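Local coordinates for protein putative NADH-depentdent flavin oxidoreductase (Cupriavidus metallidurans, PDB 5OCS) that probably works as an FMN-dependent ene-reductase of the Old Yellow Enzyme family, using NAD(P)H to reduce activated carbon-carbon double bonds, at residues 129-134 with 144-149. Sequence-based numbering, arbitrary orientation.
Sequences QTFAPS and PPAALD
Two short strands, 131-132 and 146-147, pair in parallel in the long excursion between barrel strands 96-102 and 175-179, well away from the flavin-binding residues. Three backbone hydrogen bonds make the pairing: A146 N gives its hydrogen to T130 O (2.9 Å), A132 N to A146 O (3.0 Å) and L148 N to A132 O (2.8 Å). L148 also folds its CG and CD1 over A132 O, CG at 3.4 Å. Before the strands, Q129, its chain bent at chi2 (63°), swings its amide round so that NE2 makes weak hydrogen bonds to P144 O and to T130 O.

Side chains divide between the two faces. On one, the A146 methyl lies obliquely against the F131 ring, CB 3.8 Å from CD1. A132 and A147 point to the other; the P145 ring, just before its strand, presses on the A132 methyl (CG to CB 3.5 Å), a tight fit, and A147 CB lies against P133 O and S134 CA. T130 OG1 only touches the P145 ring in van der Waals contact, 3.4 Å from CB. Just past the strand, L148 brings CD2 to 3.8 Å from F131 CB. Beyond the pair, L148 packs on M153, I156 and F188, and R196 NH1 donates hydrogen bonds to both P133 O and L148 O. D149 then N-caps helix 150-169 through OD1 and G152 N. This is a short two-stranded parallel sheet in a beta-alpha loop of a TIM barrel, leading straight into the helix that follows the third barrel strand.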
ATOM      1  N   GLN D 129      -2.028 -21.810 -28.491  1.00 17.56           N
ATOM      2  CA  GLN D 129      -0.904 -21.835 -29.429  1.00 19.43           C
ATOM      3  C   GLN D 129      -0.102 -20.519 -29.369  1.00 17.86           C
ATOM      4  O   GLN D 129      -0.691 -19.428 -29.447  1.00 17.38           O
ATOM      5  CB  GLN D 129      -1.376 -22.069 -30.865  1.00 22.05           C
ATOM      6  CG  GLN D 129      -0.192 -22.241 -31.836  1.00 25.15           C
ATOM      7  CD  GLN D 129       0.634 -23.488 -31.488  1.00 30.43           C
ATOM      8  OE1 GLN D 129       0.121 -24.601 -31.568  1.00 31.78           O
ATOM      9  NE2 GLN D 129       1.902 -23.302 -31.039  1.00 32.90           N
ATOM     10  N   THR D 130       1.224 -20.648 -29.230  1.00 16.80           N
ATOM     11  CA  THR D 130       2.148 -19.506 -29.121  1.00 15.71           C
ATOM     12  C   THR D 130       2.787 -19.221 -30.480  1.00 15.24           C
ATOM     13  O   THR D 130       2.778 -20.075 -31.373  1.00 15.20           O
ATOM     14  CB  THR D 130       3.218 -19.788 -28.050  1.00 15.48           C
ATOM     15  OG1 THR D 130       4.008 -20.934 -28.442  1.00 15.85           O
ATOM     16  CG2 THR D 130       2.544 -20.044 -26.716  1.00 14.85           C
ATOM     17  N   PHE D 131       3.332 -18.026 -30.625  1.00 14.29           N
ATOM     18  CA  PHE D 131       3.904 -17.541 -31.856  1.00 14.61           C
ATOM     19  C   PHE D 131       5.294 -16.989 -31.594  1.00 14.85           C
ATOM     20  O   PHE D 131       5.584 -16.458 -30.491  1.00 12.75           O
ATOM     21  CB  PHE D 131       2.985 -16.450 -32.457  1.00 15.67           C
ATOM     22  CG  PHE D 131       1.629 -16.986 -32.815  1.00 18.39           C
ATOM     23  CD1 PHE D 131       1.463 -17.735 -33.982  1.00 20.33           C
ATOM     24  CD2 PHE D 131       0.564 -16.898 -31.928  1.00 18.95           C
ATOM     25  CE1 PHE D 131       0.227 -18.302 -34.292  1.00 21.50           C
ATOM     26  CE2 PHE D 131      -0.675 -17.457 -32.226  1.00 20.49           C
ATOM     27  CZ  PHE D 131      -0.847 -18.166 -33.415  1.00 21.46           C
ATOM     28  N   ALA D 132       6.140 -17.078 -32.611  1.00 13.74           N
ATOM     29  CA  ALA D 132       7.548 -16.722 -32.490  1.00 13.57           C
ATOM     30  C   ALA D 132       8.187 -16.483 -33.843  1.00 14.35           C
ATOM     31  O   ALA D 132       7.593 -16.818 -34.900  1.00 15.16           O
ATOM     32  CB  ALA D 132       8.297 -17.847 -31.764  1.00 13.32           C
ATOM     33  N   PRO D 133       9.418 -15.944 -33.835  1.00 13.65           N
ATOM     34  CA  PRO D 133      10.038 -15.809 -35.152  1.00 14.34           C
ATOM     35  C   PRO D 133      10.259 -17.155 -35.848  1.00 16.32           C
ATOM     36  O   PRO D 133      10.167 -17.241 -37.079  1.00 15.55           O
ATOM     37  CB  PRO D 133      11.362 -15.123 -34.852  1.00 13.79           C
ATOM     38  CG  PRO D 133      11.584 -15.277 -33.386  1.00 13.34           C
ATOM     39  CD  PRO D 133      10.190 -15.237 -32.794  1.00 13.83           C
ATOM     40  N   SER D 134      10.553 -18.187 -35.049  1.00 16.96           N
ATOM     41  CA  SER D 134      10.792 -19.548 -35.563  1.00 16.07           C
ATOM     42  C   SER D 134      10.186 -20.621 -34.653  1.00 15.58           C
ATOM     43  O   SER D 134      10.005 -20.399 -33.436  1.00 15.64           O
ATOM     44  CB  SER D 134      12.297 -19.812 -35.676  1.00 15.13           C
ATOM     45  OG  SER D 134      12.987 -18.855 -36.509  1.00 14.51           O
ATOM     46  N   PRO D 144       6.363 -26.484 -29.456  1.00 17.53           N
ATOM     47  CA  PRO D 144       6.968 -25.363 -30.123  1.00 17.11           C
ATOM     48  C   PRO D 144       5.963 -24.284 -30.527  1.00 17.23           C
ATOM     49  O   PRO D 144       4.797 -24.583 -30.816  1.00 16.99           O
ATOM     50  CB  PRO D 144       7.618 -25.978 -31.375  1.00 19.30           C
ATOM     51  CG  PRO D 144       7.699 -27.438 -31.128  1.00 19.17           C
ATOM     52  CD  PRO D 144       6.577 -27.762 -30.190  1.00 18.82           C
ATOM     53  N   PRO D 145       6.448 -23.044 -30.640  1.00 16.50           N
ATOM     54  CA  PRO D 145       5.605 -22.009 -31.187  1.00 16.71           C
ATOM     55  C   PRO D 145       5.447 -22.185 -32.692  1.00 17.03           C
ATOM     56  O   PRO D 145       6.267 -22.871 -33.336  1.00 16.78           O
ATOM     57  CB  PRO D 145       6.393 -20.745 -30.889  1.00 15.92           C
ATOM     58  CG  PRO D 145       7.812 -21.178 -30.981  1.00 15.96           C
ATOM     59  CD  PRO D 145       7.821 -22.565 -30.422  1.00 16.25           C
ATOM     60  N   ALA D 146       4.388 -21.583 -33.235  1.00 17.51           N
ATOM     61  CA  ALA D 146       4.268 -21.399 -34.701  1.00 17.38           C
ATOM     62  C   ALA D 146       5.193 -20.278 -35.169  1.00 18.46           C
ATOM     63  O   ALA D 146       5.295 -19.245 -34.509  1.00 17.84           O
ATOM     64  CB  ALA D 146       2.837 -21.075 -35.068  1.00 17.67           C
ATOM     65  N   ALA D 147       5.874 -20.492 -36.291  1.00 16.97           N
ATOM     66  CA  ALA D 147       6.731 -19.486 -36.878  1.00 17.47           C
ATOM     67  C   ALA D 147       5.828 -18.465 -37.517  1.00 17.41           C
ATOM     68  O   ALA D 147       4.984 -18.801 -38.317  1.00 19.70           O
ATOM     69  CB  ALA D 147       7.657 -20.083 -37.918  1.00 18.03           C
ATOM     70  N   LEU D 148       6.038 -17.198 -37.188  1.00 17.32           N
ATOM     71  CA  LEU D 148       5.158 -16.162 -37.686  1.00 16.55           C
ATOM     72  C   LEU D 148       5.314 -15.954 -39.204  1.00 17.45           C
ATOM     73  O   LEU D 148       6.427 -15.941 -39.720  1.00 19.91           O
ATOM     74  CB  LEU D 148       5.434 -14.852 -36.984  1.00 15.07           C
ATOM     75  CG  LEU D 148       4.888 -14.795 -35.559  1.00 15.10           C
ATOM     76  CD1 LEU D 148       5.705 -13.850 -34.693  1.00 13.97           C
ATOM     77  CD2 LEU D 148       3.424 -14.406 -35.609  1.00 14.95           C
ATOM     78  N   ASP D 149       4.191 -15.724 -39.874  1.00 18.61           N
ATOM     79  CA  ASP D 149       4.203 -15.276 -41.281  1.00 19.63           C
ATOM     80  C   ASP D 149       3.926 -13.770 -41.386  1.00 20.93           C
ATOM     81  O   ASP D 149       3.791 -13.055 -40.357  1.00 16.92           O
ATOM     82  CB  ASP D 149       3.245 -16.125 -42.112  1.00 21.82           C
ATOM     83  CG  ASP D 149       1.802 -16.047 -41.654  1.00 22.99           C
ATOM     84  OD1 ASP D 149       1.397 -15.132 -40.897  1.00 22.62           O
ATOM     85  OD2 ASP D 149       1.040 -16.906 -42.089  1.00 24.15           O
TER